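Local coordinates for protein tannase (Lactobacillus plantarum, PDB 3WA7) that catalyses the hydrolysis of ester bonds in tannins, as a tannase (tannin acylhydrolase) built on an alpha/beta-hydrolase fold, at residues 32-37 with 109-114; 133-138 with 186-191; 248-253 with 342-347. All coordinates share one frame; numbering follows the deposited sequence.

Contact 1 (32-37 with 109-114); sequences IQYVQH and VAAGIR
Tyr34 OH donates a hydrogen bond to Gly112 O at 2.8 Å, the single polar bond between segments 32-37 and 109-114. The hydroxyl oxygen lies nearly in line with the carbonyl bond (C=O...O angle 170°). The carbonyl oxygen of Gly112 meets the phenol at the edge, in the ring plane, and lies 3.7 Å from Tyr34 CE2. With chi1 at 58°, CG of Tyr34 sits between the backbone N and the carbonyl carbon, and from there the ring spans from the end of strand 22-33 to the chain leaving strand 107-111. The rest is packing. Tyr34 CE2 approaches Ala111 CB obliquely at 4.2 Å, an apolar pair, and Tyr34 OH comes within 4.2 Å of Ile113 CD1, whose branch bends back although its CB leaves in another direction. The methyl of Ala111 suits the place, for it also packs on Leu45 and Ala139, while tyrosine joins a broad apolar ring to a donor for a buried carbonyl. A phenylalanine in place of Tyr34 would probably keep much of the ring packing but leave Gly112 O without this donor. Within segment 32-37, Gln33 NE2 bonds to Val35 O at 2.8 Å. Leu45 and Asp135 also touch the Tyr34 side chain, Asp135 by its CB near the hydroxyl. In the sheet, the tyrosine reaches past a whole strand to join two strands, 22-33 and 107-111, that run parallel with strand 44-50 between them. These strands, with helix 131-145 following 107-111 in the chain, are parts of the central mixed beta-sheet and its helical layers in the alpha/beta-hydrolase fold, and the bridge joins the two strands at their C-terminal ends.

Contact 2 (133-138 with 186-191); sequences IVDMKA and TALGAA
Leu188 and Ala190 pack on helix 131-145 just where helix 182-188 ends in a Schellman motif. Thr186 takes part through its backbone, its O accepting the bond from Gly189 N at 3.1 Å. Leu188 follows, and its CD1 does most of the touching. With CG beside the backbone N (chi1 -70°), the side chain is carried over to helix 131-145, where Leu188 CD1 meets Val134 CG1 at 3.6 Å. The two branched chains cross obliquely, and leucine's length lets it reach while valine offers a compact surface. Leu188 CD1 also lies 4.1 Å from Asp135 OD1, a contact of packing alone, since the carboxylate is held elsewhere: OD2 in a salt bridge with Arg114 and OD1 in a hydrogen bond with Gln43. Gly189 is the C-prime residue, and its positive phi of 75°, which favours glycine, turns the chain out of the helix. The turn lets Ala190 N bond back to Leu185 O, the second bond of the motif, and brings Ala190 CB to Ala138 CB at 4.2 Å. Two small residues meet there, and their backbones come close, the CA atoms of Ala138 and Ala190 being 5.4 Å apart. At Ala191 the join turns polar, for a water accepts from Ala191 N at 2.8 Å and donates to Ala138 O at 2.7 Å.

Contact 3 (248-253 with 342-347); sequences GQLTVE and MKAVPA
This is a small apolar contact, without hydrogen bonds, between the turn that links strand 241-249 to helix 252-271 and the irregular loop 342-347; Leu250 meets Ala344 and Val345. Leu250 points its CB toward the loop, and both branches of its fork are used. Leu250 CD1 lies 4.0 Å from Val345 CG2, and Leu250 CD2 lies 4.1 Å from it, so one valine methyl touches both branches of the leucine fork. The two side chains cross at about a right angle. CD2 of Leu250 also rests against Ala344, at 4.1 Å from CA and 4.2 Å from CB, where a small residue lets the leucine settle close to the backbone. Val345 holds CG2 beside its backbone N (CG1 is anti to it, chi1 -173°), and this places the methyl that meets Leu250. Val345 also packs on Leu257 and Leu261 of helix 252-271, and Leu250 touches Trp226. A cis peptide bond precedes Pro346 and bends the loop right after Val345. Next in sequence after Leu250, Thr251 is the N-cap of helix 252-271: its side chain caps a backbone N just past the segment, and Glu254 accepts from Thr251 N, as in a capping box. All of it lies in the long region inserted between sheet strands 199-203 and 410-414, consistent with the lid-type insertions found in alpha/beta-hydrolases.

How the contacts relate
From the N terminus, contact 1 comes first, closing a loop of 71 residues that brings the end of strand 22-33 to the end of strand 107-111. Contact 2 then closes a loop of 47 residues, laying the end of helix 182-188 against helix 131-145, the next helix after strand 107-111. The two touch, among other places through a probable hydrogen bond from His37 N to Leu188 O, so contacts 1 and 2 adjoin. Contact 3 closes 88 residues within the insertion, its centre about 39 Å from that of contact 1. The three follow in series, none nested or crossed.

Contact 1 (32-37 with 109-114)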
# COMPACT_ATOMS: atom_id res chain seq x y z
N ILE A 32 6.45 12.87 -18.79
CA ILE A 32 7.47 13.79 -18.34
C ILE A 32 8.55 13.02 -17.59
O ILE A 32 8.28 12.38 -16.58
CB ILE A 32 6.87 14.85 -17.38
CG1 ILE A 32 5.82 15.69 -18.12
CG2 ILE A 32 7.97 15.73 -16.81
CD1 ILE A 32 5.02 16.61 -17.22
N GLN A 33 9.77 13.07 -18.10
CA GLN A 33 10.90 12.40 -17.46
C GLN A 33 11.12 13.16 -16.15
O GLN A 33 11.35 14.37 -16.18
CB GLN A 33 12.12 12.50 -18.37
CG GLN A 33 13.38 11.85 -17.84
CD GLN A 33 14.52 11.96 -18.84
OE1 GLN A 33 14.40 11.52 -19.98
NE2 GLN A 33 15.63 12.54 -18.41
N TYR A 34 11.06 12.47 -15.01
CA TYR A 34 11.23 13.17 -13.74
C TYR A 34 12.61 13.09 -13.09
O TYR A 34 12.80 13.62 -11.99
CB TYR A 34 10.12 12.77 -12.76
CG TYR A 34 10.01 11.29 -12.45
CD1 TYR A 34 10.90 10.68 -11.57
CD2 TYR A 34 9.00 10.52 -13.01
CE1 TYR A 34 10.79 9.32 -11.26
CE2 TYR A 34 8.88 9.16 -12.71
CZ TYR A 34 9.77 8.57 -11.84
OH TYR A 34 9.66 7.23 -11.53
N VAL A 35 13.55 12.43 -13.76
CA VAL A 35 14.93 12.36 -13.28
C VAL A 35 15.82 12.63 -14.49
O VAL A 35 15.41 12.38 -15.63
CB VAL A 35 15.31 10.97 -12.68
CG1 VAL A 35 14.51 10.72 -11.41
CG2 VAL A 35 15.09 9.87 -13.69
N GLN A 36 17.02 13.15 -14.25
CA GLN A 36 17.94 13.47 -15.34
C GLN A 36 18.56 12.24 -15.99
O GLN A 36 18.84 12.24 -17.19
CB GLN A 36 19.06 14.38 -14.83
CG GLN A 36 18.60 15.74 -14.35
CD GLN A 36 19.76 16.62 -13.93
OE1 GLN A 36 20.65 16.91 -14.73
NE2 GLN A 36 19.75 17.05 -12.68
N HIS A 37 18.79 11.20 -15.20
CA HIS A 37 19.40 9.98 -15.72
C HIS A 37 18.56 8.73 -15.46
O HIS A 37 18.93 7.89 -14.64
CB HIS A 37 20.80 9.82 -15.12
CG HIS A 37 21.61 11.07 -15.14
ND1 HIS A 37 21.97 11.75 -14.00
CD2 HIS A 37 22.11 11.79 -16.18
CE1 HIS A 37 22.65 12.84 -14.33
NE2 HIS A 37 22.75 12.88 -15.65
N VAL A 109 -0.89 13.96 -9.99
CA VAL A 109 0.39 13.66 -10.61
C VAL A 109 0.55 12.16 -10.45
O VAL A 109 0.72 11.65 -9.34
CB VAL A 109 1.55 14.42 -9.93
CG1 VAL A 109 2.88 14.00 -10.56
CG2 VAL A 109 1.35 15.92 -10.09
N ALA A 110 0.45 11.45 -11.57
CA ALA A 110 0.56 9.99 -11.58
C ALA A 110 1.90 9.58 -12.16
O ALA A 110 2.12 9.69 -13.37
CB ALA A 110 -0.58 9.40 -12.40
N ALA A 111 2.79 9.10 -11.30
CA ALA A 111 4.12 8.71 -11.73
C ALA A 111 4.28 7.21 -12.00
O ALA A 111 3.69 6.38 -11.31
CB ALA A 111 5.15 9.16 -10.70
N GLY A 112 5.07 6.89 -13.02
CA GLY A 112 5.35 5.50 -13.34
C GLY A 112 6.43 5.08 -12.36
O GLY A 112 7.34 5.85 -12.07
N ILE A 113 6.33 3.85 -11.86
CA ILE A 113 7.27 3.34 -10.86
C ILE A 113 7.89 2.01 -11.26
O ILE A 113 7.19 1.08 -11.66
CB ILE A 113 6.54 3.15 -9.51
CG1 ILE A 113 5.89 4.47 -9.07
CG2 ILE A 113 7.50 2.63 -8.45
CD1 ILE A 113 6.88 5.58 -8.79
N ARG A 114 9.22 1.90 -11.15
CA ARG A 114 9.91 0.66 -11.47
C ARG A 114 9.47 -0.47 -10.55
O ARG A 114 9.14 -0.23 -9.38
CB ARG A 114 11.42 0.83 -11.34
CG ARG A 114 12.08 1.58 -12.48
CD ARG A 114 13.55 1.77 -12.16
NE ARG A 114 13.73 2.71 -11.06
CZ ARG A 114 14.87 2.87 -10.39
NH1 ARG A 114 15.94 2.14 -10.68
NH2 ARG A 114 14.95 3.80 -9.44

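Contact 2 (133-138 with 186-191)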
# COMPACT_ATOMS: atom_id res chain seq x y z
N ILE A 133 10.49 2.76 -4.11
CA ILE A 133 10.38 3.93 -3.26
C ILE A 133 11.32 5.05 -3.71
O ILE A 133 11.03 6.22 -3.50
CB ILE A 133 10.64 3.56 -1.77
CG1 ILE A 133 10.44 4.78 -0.88
CG2 ILE A 133 12.03 2.98 -1.60
CD1 ILE A 133 9.01 5.32 -0.88
N VAL A 134 12.43 4.69 -4.35
CA VAL A 134 13.34 5.71 -4.86
C VAL A 134 12.60 6.47 -5.96
O VAL A 134 12.67 7.70 -6.02
CB VAL A 134 14.63 5.07 -5.44
CG1 VAL A 134 15.42 6.11 -6.25
CG2 VAL A 134 15.51 4.56 -4.30
N ASP A 135 11.87 5.74 -6.80
CA ASP A 135 11.11 6.39 -7.88
C ASP A 135 9.98 7.25 -7.34
O ASP A 135 9.73 8.34 -7.84
CB ASP A 135 10.54 5.35 -8.85
CG ASP A 135 11.57 4.84 -9.84
OD1 ASP A 135 12.67 5.44 -9.93
OD2 ASP A 135 11.29 3.84 -10.53
N MSE A 136 9.28 6.76 -6.31
CA MSE A 136 8.19 7.53 -5.73
C MSE A 136 8.75 8.84 -5.17
O MSE A 136 8.16 9.90 -5.34
CB MSE A 136 7.50 6.73 -4.62
CG MSE A 136 6.21 7.35 -4.11
SE MSE A 136 4.80 7.37 -5.45
CE MSE A 136 4.86 9.25 -5.94
N LYS A 137 9.90 8.75 -4.52
CA LYS A 137 10.53 9.94 -3.95
C LYS A 137 11.03 10.89 -5.03
O LYS A 137 10.91 12.11 -4.88
CB LYS A 137 11.70 9.53 -3.04
CG LYS A 137 11.27 8.98 -1.68
CD LYS A 137 12.44 8.32 -0.94
CE LYS A 137 12.04 7.92 0.48
NZ LYS A 137 11.76 9.11 1.33
N ALA A 138 11.57 10.34 -6.11
CA ALA A 138 12.06 11.18 -7.20
C ALA A 138 10.89 11.95 -7.80
O ALA A 138 11.02 13.13 -8.13
CB ALA A 138 12.72 10.32 -8.28
N THR A 186 20.71 10.63 -6.09
CA THR A 186 21.79 11.41 -6.67
C THR A 186 22.20 10.78 -8.00
O THR A 186 22.41 11.49 -8.99
CB THR A 186 23.01 11.47 -5.74
OG1 THR A 186 22.67 12.21 -4.56
CG2 THR A 186 24.19 12.14 -6.43
N ALA A 187 22.31 9.46 -8.01
CA ALA A 187 22.70 8.73 -9.22
C ALA A 187 21.71 8.96 -10.36
O ALA A 187 22.11 9.13 -11.51
CB ALA A 187 22.81 7.24 -8.92
N LEU A 188 20.43 8.98 -10.02
CA LEU A 188 19.38 9.19 -11.02
C LEU A 188 19.30 10.64 -11.47
O LEU A 188 18.71 10.93 -12.51
CB LEU A 188 18.02 8.79 -10.45
CG LEU A 188 17.71 7.32 -10.21
CD1 LEU A 188 16.35 7.20 -9.54
CD2 LEU A 188 17.73 6.56 -11.52
N GLY A 189 19.87 11.54 -10.68
CA GLY A 189 19.80 12.95 -11.02
C GLY A 189 18.41 13.48 -10.73
O GLY A 189 17.83 14.20 -11.53
N ALA A 190 17.86 13.09 -9.58
CA ALA A 190 16.54 13.55 -9.18
C ALA A 190 16.61 15.04 -8.87
O ALA A 190 17.69 15.58 -8.61
CB ALA A 190 16.05 12.78 -7.97
N ALA A 191 15.46 15.71 -8.89
CA ALA A 191 15.41 17.14 -8.62
C ALA A 191 15.90 17.48 -7.22
O ALA A 191 15.70 16.70 -6.28
CB ALA A 191 13.98 17.67 -8.82
O HOH W 1 13.22 14.15 -9.37

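Contact 3 (248-253 with 342-347)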
# COMPACT_ATOMS: atom_id res chain seq x y z
N GLY A 248 -4.59 -26.25 -1.96
CA GLY A 248 -3.68 -27.28 -1.50
C GLY A 248 -3.80 -27.50 -0.00
O GLY A 248 -4.46 -26.73 0.70
N GLN A 249 -3.16 -28.56 0.47
CA GLN A 249 -3.16 -28.91 1.88
C GLN A 249 -1.74 -28.77 2.41
O GLN A 249 -0.79 -29.21 1.76
CB GLN A 249 -3.62 -30.35 2.08
CG GLN A 249 -5.09 -30.61 1.80
CD GLN A 249 -5.99 -29.91 2.79
OE1 GLN A 249 -5.73 -29.91 4.00
NE2 GLN A 249 -7.07 -29.31 2.29
N LEU A 250 -1.59 -28.14 3.57
CA LEU A 250 -0.27 -27.97 4.16
C LEU A 250 0.28 -29.32 4.59
O LEU A 250 -0.45 -30.14 5.17
CB LEU A 250 -0.34 -27.05 5.39
CG LEU A 250 -0.81 -25.61 5.17
CD1 LEU A 250 -0.76 -24.87 6.50
CD2 LEU A 250 0.08 -24.93 4.14
N THR A 251 1.55 -29.56 4.31
CA THR A 251 2.20 -30.80 4.69
C THR A 251 2.46 -30.72 6.19
O THR A 251 2.30 -29.66 6.79
CB THR A 251 3.54 -30.98 3.97
OG1 THR A 251 4.38 -29.85 4.25
CG2 THR A 251 3.34 -31.09 2.47
N VAL A 252 2.88 -31.83 6.79
CA VAL A 252 3.17 -31.82 8.22
C VAL A 252 4.30 -30.83 8.48
O VAL A 252 4.29 -30.11 9.47
CB VAL A 252 3.58 -33.23 8.71
CG1 VAL A 252 3.96 -33.17 10.19
CG2 VAL A 252 2.44 -34.20 8.51
N GLU A 253 5.26 -30.80 7.56
CA GLU A 253 6.40 -29.89 7.68
C GLU A 253 5.94 -28.44 7.67
O GLU A 253 6.45 -27.61 8.43
CB GLU A 253 7.39 -30.13 6.54
CG GLU A 253 8.72 -29.41 6.71
CD GLU A 253 9.74 -29.82 5.67
OE1 GLU A 253 9.95 -31.04 5.49
OE2 GLU A 253 10.34 -28.93 5.03
N MSE A 342 -5.45 -18.07 2.38
CA MSE A 342 -5.12 -17.86 0.98
C MSE A 342 -3.74 -18.40 0.62
O MSE A 342 -3.60 -19.18 -0.32
CB MSE A 342 -5.16 -16.36 0.66
CG MSE A 342 -4.84 -16.03 -0.78
SE MSE A 342 -4.58 -14.14 -1.02
CE MSE A 342 -3.47 -14.20 -2.60
N LYS A 343 -2.73 -17.99 1.38
CA LYS A 343 -1.35 -18.38 1.13
C LYS A 343 -0.84 -19.54 1.98
O LYS A 343 -1.31 -19.77 3.09
CB LYS A 343 -0.44 -17.16 1.31
CG LYS A 343 -0.81 -16.00 0.40
CD LYS A 343 0.01 -14.76 0.71
CE LYS A 343 -0.30 -13.64 -0.26
NZ LYS A 343 0.51 -12.42 0.02
N ALA A 344 0.15 -20.25 1.44
CA ALA A 344 0.77 -21.38 2.13
C ALA A 344 1.81 -20.88 3.13
O ALA A 344 1.79 -19.71 3.52
CB ALA A 344 1.42 -22.31 1.11
N VAL A 345 2.72 -21.76 3.54
CA VAL A 345 3.74 -21.40 4.53
C VAL A 345 5.18 -21.63 4.06
O VAL A 345 5.52 -22.72 3.60
CB VAL A 345 3.53 -22.22 5.83
CG1 VAL A 345 4.48 -21.74 6.92
CG2 VAL A 345 2.08 -22.11 6.28
N PRO A 346 6.03 -20.59 4.13
CA PRO A 346 5.74 -19.24 4.61
C PRO A 346 4.94 -18.52 3.52
O PRO A 346 5.11 -18.80 2.34
CB PRO A 346 7.12 -18.63 4.80
CG PRO A 346 8.01 -19.82 5.04
CD PRO A 346 7.49 -20.80 4.03
N ALA A 347 4.07 -17.60 3.92
CA ALA A 347 3.25 -16.87 2.96
C ALA A 347 4.00 -15.83 2.14
O ALA A 347 3.60 -15.51 1.02
CB ALA A 347 2.07 -16.20 3.68